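Local coordinates for protein N-acetylglucosamine 2-epimerase (Xylella fastidiosa, PDB 3GT5) that probably catalyses the epimerisation or isomerisation of a sugar, as a member of the N-acylglucosamine 2-epimerase family, at residues Asp158-Asp161 with Ala162-Phe166; Trp243-Pro247 with Gly248-Glu252; Phe21-Pro24 with Arg25-Ser29; Asp75-His78 with His79-Tyr83. All blocks are in the same frame, centred on the assembly; numbering follows the deposited sequence.

Contact 1: residues Asp158-Asp161 with Ala162-Phe166; sequences DEAD and AQWNF
The methyl group of Ala160 sits squarely over one face of the Phe166 ring, CB lying 3.3 Å from the ring centroid and only 4° off the normal, a close CH-pi contact. Phe166 reaches this place because its CG stands beside its own backbone N, which turns the ring so that one face meets the Ala160 methyl. This is the tight part of the contact: Ala160 is buried, its CA approaches the carbonyl of Asn165, and Phe148 meets the same phenyl ring edge-to-face.

Toward solvent the chain is held by polar groups instead. The carboxylate of Asp161 reaches over the turn to Asn165, the two flat groups inclined at 76°. Asn165 ND2 gives a nearly straight bond of 3.0 Å to Asp161 OD2, on its syn side and in the amide plane of the asparagine. Asp161 OD1 is approached from above the carboxylate plane by Asn165 N at 2.8 Å, while Gln163 N adds a weak bond to the same oxygen. With chi1 at 74°, the Asp161 carboxylate is placed between its own N and carbonyl carbon, where both oxygens can be used. Gln163 and Asn165 are exposed, and the Gln163 side chain leads away from the turn.

Two backbone bonds complete the reversal: Trp164 N to Asp161 O at 2.9 Å and Asp161 N to Asn165 O at 3.0 Å. With Trp164 in the left-handed helical region and Ala160 bridged to Phe166, this is the type I turn plus G1 bulge of a 3:5 beta hairpin, at the end of strand 155-160.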
loop_
_atom_site.group_PDB
_atom_site.type_symbol
_atom_site.label_atom_id
_atom_site.label_comp_id
_atom_site.label_asym_id
_atom_site.label_seq_id
_atom_site.Cartn_x
_atom_site.Cartn_y
_atom_site.Cartn_z
ATOM N N ASP A 158 10.140 -13.622 -2.959
ATOM C CA ASP A 158 9.619 -12.472 -3.721
ATOM C C ASP A 158 9.163 -12.713 -5.150
ATOM O O ASP A 158 8.143 -12.190 -5.578
ATOM C CB ASP A 158 10.654 -11.378 -3.735
ATOM C CG ASP A 158 10.050 -10.030 -3.473
ATOM O OD1 ASP A 158 9.885 -9.275 -4.466
ATOM O OD2 ASP A 158 9.757 -9.731 -2.279
ATOM N N GLU A 159 9.959 -13.423 -5.945
ATOM C CA GLU A 159 9.801 -13.323 -7.383
ATOM C C GLU A 159 10.183 -14.648 -8.062
ATOM O O GLU A 159 11.250 -15.150 -7.803
ATOM C CB GLU A 159 10.685 -12.209 -7.948
ATOM C CG GLU A 159 10.556 -12.029 -9.476
ATOM C CD GLU A 159 11.654 -11.188 -10.086
ATOM O OE1 GLU A 159 12.117 -10.231 -9.413
ATOM O OE2 GLU A 159 12.016 -11.468 -11.265
ATOM N N ALA A 160 9.301 -15.161 -8.919
ATOM C CA ALA A 160 9.517 -16.396 -9.662
ATOM C C ALA A 160 9.090 -16.187 -11.118
ATOM O O ALA A 160 8.223 -15.345 -11.444
ATOM C CB ALA A 160 8.774 -17.571 -8.988
ATOM N N ASP A 161 9.730 -16.927 -12.009
ATOM C CA ASP A 161 9.311 -16.951 -13.366
ATOM C C ASP A 161 8.001 -17.706 -13.549
ATOM O O ASP A 161 7.427 -18.210 -12.605
ATOM C CB ASP A 161 10.449 -17.483 -14.278
ATOM C CG ASP A 161 10.695 -19.007 -14.177
ATOM O OD1 ASP A 161 9.928 -19.790 -13.571
ATOM O OD2 ASP A 161 11.728 -19.435 -14.770
ATOM N N ALA A 162 7.540 -17.807 -14.790
ATOM C CA ALA A 162 6.254 -18.483 -15.082
ATOM C C ALA A 162 6.217 -20.015 -14.802
ATOM O O ALA A 162 5.147 -20.582 -14.623
ATOM C CB ALA A 162 5.808 -18.157 -16.520
ATOM N N GLN A 163 7.386 -20.657 -14.707
ATOM C CA GLN A 163 7.492 -22.042 -14.210
ATOM C C GLN A 163 7.883 -22.170 -12.714
ATOM O O GLN A 163 8.252 -23.248 -12.241
ATOM C CB GLN A 163 8.504 -22.792 -15.065
ATOM C CG GLN A 163 7.987 -23.198 -16.410
ATOM C CD GLN A 163 8.887 -24.251 -17.054
ATOM O OE1 GLN A 163 10.085 -24.021 -17.250
ATOM N NE2 GLN A 163 8.313 -25.421 -17.377
ATOM N N TRP A 164 7.779 -21.061 -11.957
ATOM C CA TRP A 164 7.980 -21.022 -10.520
ATOM C C TRP A 164 9.430 -21.189 -10.079
ATOM O O TRP A 164 9.696 -21.673 -8.988
ATOM C CB TRP A 164 7.062 -22.003 -9.783
ATOM C CG TRP A 164 5.631 -21.853 -10.164
ATOM C CD1 TRP A 164 4.873 -22.736 -10.859
ATOM C CD2 TRP A 164 4.777 -20.743 -9.859
ATOM N NE1 TRP A 164 3.601 -22.244 -11.021
ATOM C CE2 TRP A 164 3.513 -21.027 -10.402
ATOM C CE3 TRP A 164 4.953 -19.554 -9.154
ATOM C CZ2 TRP A 164 2.427 -20.153 -10.282
ATOM C CZ3 TRP A 164 3.879 -18.697 -9.025
ATOM C CH2 TRP A 164 2.638 -18.993 -9.599
ATOM N N ASN A 165 10.350 -20.731 -10.915
ATOM C CA ASN A 165 11.760 -20.719 -10.554
ATOM C C ASN A 165 12.043 -19.408 -9.894
ATOM O O ASN A 165 11.935 -18.367 -10.541
ATOM C CB ASN A 165 12.653 -20.851 -11.774
ATOM C CG ASN A 165 12.533 -22.219 -12.432
ATOM O OD1 ASN A 165 12.808 -23.254 -11.812
ATOM N ND2 ASN A 165 12.123 -22.221 -13.661
ATOM N N PHE A 166 12.411 -19.457 -8.629
ATOM C CA PHE A 166 12.604 -18.243 -7.835
ATOM C C PHE A 166 13.967 -17.647 -8.003
ATOM O O PHE A 166 14.940 -18.356 -8.266
ATOM C CB PHE A 166 12.297 -18.479 -6.368
ATOM C CG PHE A 166 10.829 -18.479 -6.087
ATOM C CD1 PHE A 166 10.079 -19.619 -6.275
ATOM C CD2 PHE A 166 10.187 -17.320 -5.681
ATOM C CE1 PHE A 166 8.712 -19.599 -6.058
ATOM C CE2 PHE A 166 8.824 -17.303 -5.473
ATOM C CZ PHE A 166 8.091 -18.452 -5.666
#

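Contact 2: residues Trp243-Pro247 with Gly248-Glu252; sequences WGFQP and GHQTE
With CG beside the backbone N and a bend at chi2 (-92°), the Gln246 side chain runs beside that of His249, whose own first torsion points it the same way. Gln246 CB lies 3.8 Å from His249 ND1, and the Gln246 amide oxygen stands above one face of the imidazole near its rim, the planes 59° apart. A second bend, in Gln250 (chi2 -56°), folds its amide back over the helix start, where NE2 donates to Gln246 O at 3.2 Å from above the carbonyl plane. That oxygen is gripped by three donors, the others being His249 N at 3.0 Å and Gln250 N at 3.3 Å.

Gln246 is the N-cap of helix 247-263, and Pro247, which has no N-H to satisfy, opens its first turn. Gly248 N is answered by a water at 3.0 Å, which also bonds weakly to Gln246 OE1, joining the cap side chain to the first turn. Thr251 N to Pro247 O continues the i to i+4 pattern that Gln250 N begins on Gln246 O.

The polar ends are fixed from outside: His249 ND1 bonds Glu219, Gln250 OE1 takes the N-H of Val217, and Thr251 OG1 pairs with Ser315. Helices 172-189, 269-284 and 309-326 close around the buried turn.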
loop_
_atom_site.group_PDB
_atom_site.type_symbol
_atom_site.label_atom_id
_atom_site.label_comp_id
_atom_site.label_asym_id
_atom_site.label_seq_id
_atom_site.Cartn_x
_atom_site.Cartn_y
_atom_site.Cartn_z
ATOM N N TRP A 243 16.421 2.290 -3.366
ATOM C CA TRP A 243 17.525 2.132 -2.417
ATOM C C TRP A 243 17.353 3.055 -1.206
ATOM O O TRP A 243 16.977 4.223 -1.360
ATOM C CB TRP A 243 18.884 2.429 -3.076
ATOM C CG TRP A 243 20.035 2.101 -2.119
ATOM C CD1 TRP A 243 20.650 0.882 -1.975
ATOM C CD2 TRP A 243 20.699 2.984 -1.198
ATOM N NE1 TRP A 243 21.609 0.939 -0.994
ATOM C CE2 TRP A 243 21.674 2.218 -0.511
ATOM C CE3 TRP A 243 20.546 4.348 -0.859
ATOM C CZ2 TRP A 243 22.515 2.772 0.458
ATOM C CZ3 TRP A 243 21.384 4.898 0.116
ATOM C CH2 TRP A 243 22.333 4.116 0.779
ATOM N N GLY A 244 17.703 2.565 -0.017
ATOM C CA GLY A 244 17.762 3.389 1.204
ATOM C C GLY A 244 16.643 3.012 2.160
ATOM O O GLY A 244 15.719 2.265 1.759
ATOM N N PHE A 245 16.713 3.495 3.410
ATOM C CA PHE A 245 15.591 3.353 4.318
ATOM C C PHE A 245 14.461 4.207 3.825
ATOM O O PHE A 245 14.667 5.362 3.451
ATOM C CB PHE A 245 15.948 3.773 5.748
ATOM C CG PHE A 245 16.790 2.785 6.479
ATOM C CD1 PHE A 245 16.230 1.609 6.949
ATOM C CD2 PHE A 245 18.126 3.048 6.760
ATOM C CE1 PHE A 245 16.956 0.714 7.660
ATOM C CE2 PHE A 245 18.895 2.121 7.491
ATOM C CZ PHE A 245 18.308 0.954 7.926
ATOM N N GLN A 246 13.259 3.631 3.824
ATOM C CA GLN A 246 12.050 4.304 3.369
ATOM C C GLN A 246 11.248 4.679 4.613
ATOM O O GLN A 246 10.627 3.806 5.212
ATOM C CB GLN A 246 11.240 3.321 2.521
ATOM C CG GLN A 246 11.847 3.059 1.153
ATOM C CD GLN A 246 11.270 4.025 0.163
ATOM O OE1 GLN A 246 10.036 4.107 0.043
ATOM N NE2 GLN A 246 12.131 4.784 -0.551
ATOM N N PRO A 247 11.259 5.958 5.037
ATOM C CA PRO A 247 10.447 6.323 6.182
ATOM C C PRO A 247 8.964 5.938 6.052
ATOM O O PRO A 247 8.319 5.592 7.043
ATOM C CB PRO A 247 10.577 7.876 6.236
ATOM C CG PRO A 247 11.201 8.269 4.984
ATOM C CD PRO A 247 12.025 7.128 4.537
ATOM N N GLY A 248 8.442 6.022 4.848
ATOM C CA GLY A 248 7.056 5.662 4.542
ATOM C C GLY A 248 6.759 4.230 4.890
ATOM O O GLY A 248 5.640 3.903 5.261
ATOM N N HIS A 249 7.749 3.370 4.727
ATOM C CA HIS A 249 7.553 1.953 5.125
ATOM C C HIS A 249 7.651 1.734 6.613
ATOM O O HIS A 249 6.998 0.805 7.139
ATOM C CB HIS A 249 8.465 1.010 4.299
ATOM C CG HIS A 249 8.048 0.840 2.879
ATOM N ND1 HIS A 249 8.912 0.390 1.893
ATOM C CD2 HIS A 249 6.881 1.109 2.246
ATOM C CE1 HIS A 249 8.274 0.333 0.740
ATOM N NE2 HIS A 249 7.038 0.770 0.922
ATOM N N GLN A 250 8.398 2.587 7.318
ATOM C CA GLN A 250 8.498 2.475 8.764
ATOM C C GLN A 250 7.136 2.854 9.365
ATOM O O GLN A 250 6.638 2.196 10.294
ATOM C CB GLN A 250 9.625 3.332 9.354
ATOM C CG GLN A 250 10.911 3.288 8.569
ATOM C CD GLN A 250 11.453 1.897 8.373
ATOM O OE1 GLN A 250 11.516 1.123 9.339
ATOM N NE2 GLN A 250 11.925 1.596 7.165
ATOM N N THR A 251 6.574 3.961 8.859
ATOM C CA THR A 251 5.280 4.432 9.357
ATOM C C THR A 251 4.146 3.506 8.930
ATOM O O THR A 251 3.211 3.260 9.706
ATOM C CB THR A 251 5.010 5.887 9.011
ATOM O OG1 THR A 251 4.867 6.034 7.586
ATOM C CG2 THR A 251 6.186 6.770 9.582
ATOM N N GLU A 252 4.229 2.984 7.712
ATOM C CA GLU A 252 3.244 1.997 7.253
ATOM C C GLU A 252 3.252 0.781 8.151
ATOM O O GLU A 252 2.186 0.258 8.493
ATOM C CB GLU A 252 3.532 1.599 5.818
ATOM C CG GLU A 252 2.510 0.678 5.174
ATOM C CD GLU A 252 2.554 0.656 3.640
ATOM O OE1 GLU A 252 3.421 1.318 2.970
ATOM O OE2 GLU A 252 1.708 -0.052 3.041
HETATM O O HOH W 1 9.672 6.333 2.150
#

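Contact 3: residues Phe21-Pro24 with Arg25-Ser29; sequences FYHP and RCIDS
Helix 8-22 ends as His23 leaves helical angles, and the chain then passes through a cis peptide before Pro24 into a type I beta turn from Pro24 to Ile27, closed by Ile27 N to Pro24 O at 3.2 Å. Cys26 N still reaches Tyr22 O at 2.8 Å. Arg25 folds back over the helix end: a bend at chi3 (-52°) turns its guanidinium so that NH1 meets Phe21 O at 2.7 Å. The bond lies in the guanidinium plane and on a lone pair of the carbonyl. A water supports the same grip, donating to Phe21 O and accepting from Arg25 NE at 2.8 Å.

The guanidinium thus supplies an N-H to a carbonyl of the last turn of helix 8-22, where the backbone has turned off into the cis-Pro24 turn. It stands steeply to the Phe21 ring, the planes 74° apart, but the cation-pi attraction is long and weak at most.

In the buried pair, Cys26 SG lies 4.2 Å from Tyr22 CB, and Tyr22 OH pairs with Asp376 and Ser370. Nearer the surface, the Ile27 CD1 methyl touches the His23 ring at CE1 (3.7 Å), while Pro24 CB lies over the centre of one face of that imidazole. His23 ND1 is hydrogen-bonded to Tyr61 OH and NE2 to Glu72. A further water links Pro24 O and Ile27 O across the turn.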
loop_
_atom_site.group_PDB
_atom_site.type_symbol
_atom_site.label_atom_id
_atom_site.label_comp_id
_atom_site.label_asym_id
_atom_site.label_seq_id
_atom_site.Cartn_x
_atom_site.Cartn_y
_atom_site.Cartn_z
ATOM N N PHE A 21 -12.412 12.360 -8.977
ATOM C CA PHE A 21 -11.356 12.403 -9.997
ATOM C C PHE A 21 -11.390 11.148 -10.891
ATOM O O PHE A 21 -11.322 11.214 -12.136
ATOM C CB PHE A 21 -9.947 12.525 -9.344
ATOM C CG PHE A 21 -8.836 12.442 -10.316
ATOM C CD1 PHE A 21 -8.488 13.546 -11.064
ATOM C CD2 PHE A 21 -8.171 11.262 -10.560
ATOM C CE1 PHE A 21 -7.482 13.482 -11.966
ATOM C CE2 PHE A 21 -7.158 11.201 -11.495
ATOM C CZ PHE A 21 -6.812 12.312 -12.187
ATOM N N TYR A 22 -11.475 9.972 -10.266
ATOM C CA TYR A 22 -11.316 8.705 -10.993
ATOM C C TYR A 22 -12.636 8.211 -11.606
ATOM O O TYR A 22 -12.631 7.562 -12.614
ATOM C CB TYR A 22 -10.822 7.614 -10.038
ATOM C CG TYR A 22 -9.384 7.755 -9.670
ATOM C CD1 TYR A 22 -9.017 8.246 -8.415
ATOM C CD2 TYR A 22 -8.367 7.436 -10.591
ATOM C CE1 TYR A 22 -7.680 8.440 -8.069
ATOM C CE2 TYR A 22 -6.993 7.577 -10.219
ATOM C CZ TYR A 22 -6.676 8.080 -8.982
ATOM O OH TYR A 22 -5.364 8.226 -8.606
ATOM N N HIS A 23 -13.741 8.486 -10.931
ATOM C CA HIS A 23 -15.024 7.916 -11.318
ATOM C C HIS A 23 -15.850 8.929 -12.115
ATOM O O HIS A 23 -16.009 10.057 -11.655
ATOM C CB HIS A 23 -15.828 7.478 -10.080
ATOM C CG HIS A 23 -17.069 6.734 -10.449
ATOM N ND1 HIS A 23 -17.019 5.477 -10.993
ATOM C CD2 HIS A 23 -18.373 7.105 -10.455
ATOM C CE1 HIS A 23 -18.247 5.084 -11.303
ATOM N NE2 HIS A 23 -19.084 6.059 -10.994
ATOM N N PRO A 24 -16.372 8.534 -13.299
ATOM C CA PRO A 24 -16.305 7.213 -13.925
ATOM C C PRO A 24 -15.228 7.068 -15.031
ATOM O O PRO A 24 -15.183 6.057 -15.745
ATOM C CB PRO A 24 -17.697 7.081 -14.522
ATOM C CG PRO A 24 -17.909 8.472 -15.101
ATOM C CD PRO A 24 -17.343 9.401 -14.001
ATOM N N ARG A 25 -14.337 8.041 -15.155
ATOM C CA ARG A 25 -13.387 8.064 -16.265
ATOM C C ARG A 25 -12.373 6.906 -16.280
ATOM O O ARG A 25 -11.862 6.554 -17.346
ATOM C CB ARG A 25 -12.651 9.395 -16.306
ATOM C CG ARG A 25 -13.534 10.524 -16.812
ATOM C CD ARG A 25 -12.863 11.881 -16.717
ATOM N NE ARG A 25 -12.335 12.135 -15.369
ATOM C CZ ARG A 25 -11.684 13.240 -15.025
ATOM N NH1 ARG A 25 -11.226 13.392 -13.774
ATOM N NH2 ARG A 25 -11.521 14.205 -15.911
ATOM N N CYS A 26 -12.127 6.294 -15.111
ATOM C CA CYS A 26 -11.176 5.191 -15.041
ATOM C C CYS A 26 -11.704 3.863 -15.601
ATOM O O CYS A 26 -10.916 2.939 -15.827
ATOM C CB CYS A 26 -10.681 4.972 -13.596
ATOM S SG CYS A 26 -11.960 4.342 -12.473
ATOM N N ILE A 27 -13.015 3.763 -15.823
ATOM C CA ILE A 27 -13.654 2.488 -16.195
ATOM C C ILE A 27 -13.556 2.263 -17.707
ATOM O O ILE A 27 -13.974 3.117 -18.538
ATOM C CB ILE A 27 -15.123 2.427 -15.712
ATOM C CG1 ILE A 27 -15.210 2.475 -14.168
ATOM C CG2 ILE A 27 -15.824 1.204 -16.292
ATOM C CD1 ILE A 27 -16.583 2.795 -13.687
ATOM N N ASP A 28 -12.959 1.143 -18.082
ATOM C CA ASP A 28 -12.887 0.752 -19.466
ATOM C C ASP A 28 -13.990 -0.276 -19.680
ATOM O O ASP A 28 -13.900 -1.395 -19.173
ATOM C CB ASP A 28 -11.520 0.159 -19.764
ATOM C CG ASP A 28 -11.309 -0.164 -21.234
ATOM O OD1 ASP A 28 -12.260 -0.053 -22.045
ATOM O OD2 ASP A 28 -10.173 -0.554 -21.578
ATOM N N SER A 29 -15.026 0.109 -20.435
ATOM C CA SER A 29 -16.144 -0.774 -20.747
ATOM C C SER A 29 -15.695 -2.041 -21.466
ATOM O O SER A 29 -16.355 -3.061 -21.351
ATOM C CB SER A 29 -17.205 -0.054 -21.600
ATOM O OG SER A 29 -16.647 0.439 -22.803
HETATM O O HOH W 2 -13.910 10.882 -13.455
HETATM O O HOH W 3 -15.842 5.561 -18.534
#

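Contact 4: residues Asp75-His78 with His79-Tyr83; sequences DAVH and HGLSY
Val77 and Leu81 meet one turn apart on helix 71-88, their side chains lying alongside and pointing the same way, with Val77 CG1 3.8 Å from Leu81 CD1. Val77 CG1 is anti to its backbone N (chi1 169°), which directs this methyl along the helix toward Leu81. The branch carbon of Leu81, CG, also rests 3.4 Å from Val77 O, so the leucine packs against the backbone as well as against the valine.

Backbone hydrogen bonds form the second group. His79 N, Gly80 N, Leu81 N and Ser82 N donate in turn to Asp75 O, Ala76 O, Val77 O and His78 O, four successive i to i+4 bonds. All are fairly straight, and each donor is tilted moderately from its carbonyl plane, the regular geometry of an alpha helix. Gly80 keeps the same helical angles and continues the pattern without interruption.

Polar side chains make up the third. On the exposed side, Ser82 OG lies 3.0 Å from His78 O, the carbonyl that already receives Ser82 N. His78 turns back along the helix, where its ND1 bonds to Leu74 O. The His79 side chain leads away from the helix, its NE2 bonding to Gly32 O and weakly to Asp28 O.

Ala76 and Val77 face Tyr61 of helix 51-68, the preceding helix in the chain, Leu81 packs on Ile130 in the loop between helices 112-127 and 133-147, and Tyr83 reaches Ser54 of helix 51-68 and Asp103, just before strand 104-111.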
loop_
_atom_site.group_PDB
_atom_site.type_symbol
_atom_site.label_atom_id
_atom_site.label_comp_id
_atom_site.label_asym_id
_atom_site.label_seq_id
_atom_site.Cartn_x
_atom_site.Cartn_y
_atom_site.Cartn_z
ATOM N N ASP A 75 -20.915 -2.015 -8.645
ATOM C CA ASP A 75 -20.751 -2.463 -10.029
ATOM C C ASP A 75 -19.295 -2.453 -10.506
ATOM O O ASP A 75 -18.861 -3.380 -11.248
ATOM C CB ASP A 75 -21.549 -1.578 -10.984
ATOM C CG ASP A 75 -23.043 -1.742 -10.815
ATOM O OD1 ASP A 75 -23.468 -2.751 -10.214
ATOM O OD2 ASP A 75 -23.791 -0.870 -11.325
ATOM N N ALA A 76 -18.567 -1.408 -10.099
ATOM C CA ALA A 76 -17.162 -1.265 -10.476
ATOM C C ALA A 76 -16.288 -2.308 -9.778
ATOM O O ALA A 76 -15.322 -2.763 -10.386
ATOM C CB ALA A 76 -16.623 0.156 -10.170
ATOM N N VAL A 77 -16.611 -2.680 -8.541
ATOM C CA VAL A 77 -15.907 -3.802 -7.844
ATOM C C VAL A 77 -16.017 -5.092 -8.673
ATOM O O VAL A 77 -14.995 -5.774 -8.937
ATOM C CB VAL A 77 -16.451 -4.038 -6.395
ATOM C CG1 VAL A 77 -15.908 -5.364 -5.766
ATOM C CG2 VAL A 77 -16.121 -2.864 -5.479
ATOM N N HIS A 78 -17.248 -5.427 -9.104
ATOM C CA HIS A 78 -17.460 -6.609 -9.993
ATOM C C HIS A 78 -16.679 -6.550 -11.328
ATOM O O HIS A 78 -15.997 -7.493 -11.716
ATOM C CB HIS A 78 -18.979 -6.800 -10.290
ATOM C CG HIS A 78 -19.748 -7.422 -9.158
ATOM N ND1 HIS A 78 -20.060 -6.753 -7.995
ATOM C CD2 HIS A 78 -20.270 -8.668 -9.014
ATOM C CE1 HIS A 78 -20.752 -7.550 -7.191
ATOM N NE2 HIS A 78 -20.887 -8.717 -7.788
ATOM N N HIS A 79 -16.748 -5.412 -12.006
ATOM C CA HIS A 79 -16.014 -5.176 -13.221
ATOM C C HIS A 79 -14.503 -5.379 -13.020
ATOM O O HIS A 79 -13.846 -6.035 -13.828
ATOM C CB HIS A 79 -16.341 -3.736 -13.693
ATOM C CG HIS A 79 -15.675 -3.313 -14.959
ATOM N ND1 HIS A 79 -16.210 -3.581 -16.211
ATOM C CD2 HIS A 79 -14.583 -2.538 -15.176
ATOM C CE1 HIS A 79 -15.427 -3.055 -17.138
ATOM N NE2 HIS A 79 -14.442 -2.396 -16.534
ATOM N N GLY A 80 -13.959 -4.785 -11.940
ATOM C CA GLY A 80 -12.533 -4.887 -11.643
ATOM C C GLY A 80 -12.093 -6.295 -11.316
ATOM O O GLY A 80 -11.020 -6.739 -11.743
ATOM N N LEU A 81 -12.891 -6.993 -10.519
ATOM C CA LEU A 81 -12.579 -8.387 -10.207
ATOM C C LEU A 81 -12.655 -9.307 -11.438
ATOM O O LEU A 81 -11.853 -10.244 -11.562
ATOM C CB LEU A 81 -13.457 -8.905 -9.080
ATOM C CG LEU A 81 -13.132 -8.349 -7.706
ATOM C CD1 LEU A 81 -14.250 -8.617 -6.767
ATOM C CD2 LEU A 81 -11.785 -8.968 -7.160
ATOM N N SER A 82 -13.589 -9.053 -12.368
ATOM C CA SER A 82 -13.619 -9.816 -13.607
ATOM C C SER A 82 -12.321 -9.667 -14.393
ATOM O O SER A 82 -11.802 -10.631 -14.924
ATOM C CB SER A 82 -14.799 -9.436 -14.534
ATOM O OG SER A 82 -15.997 -9.658 -13.826
ATOM N N TYR A 83 -11.813 -8.459 -14.484
ATOM C CA TYR A 83 -10.560 -8.256 -15.163
ATOM C C TYR A 83 -9.392 -9.030 -14.506
ATOM O O TYR A 83 -8.588 -9.644 -15.203
ATOM C CB TYR A 83 -10.226 -6.777 -15.214
ATOM C CG TYR A 83 -9.207 -6.424 -16.258
ATOM C CD1 TYR A 83 -9.520 -6.477 -17.621
ATOM C CD2 TYR A 83 -7.934 -6.043 -15.902
ATOM C CE1 TYR A 83 -8.589 -6.118 -18.589
ATOM C CE2 TYR A 83 -6.996 -5.692 -16.847
ATOM C CZ TYR A 83 -7.329 -5.730 -18.201
ATOM O OH TYR A 83 -6.386 -5.383 -19.131
#

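Overall arrangement
Along the chain the order is contact 3, contact 4, contact 1, contact 2. Contacts 3 and 4 have centres about 12 Å apart and touch: the loop after helix 8-22 meets helix 71-88 through a weak bond between Asp28 and His79, and both contacts also pack on helix 51-68. Contact 1, at the end of strand 155-160 in the antiparallel sheet, has its centre about 27 Å from that of contact 4. Contact 2 starts helix 247-263 in the interior, its centre about 31 Å from that of contact 3 and on the opposite side of the chain's centre; the others lie nearer the surface. This layout is consistent with the (alpha/alpha)6 barrel of the N-acylglucosamine 2-epimerase family.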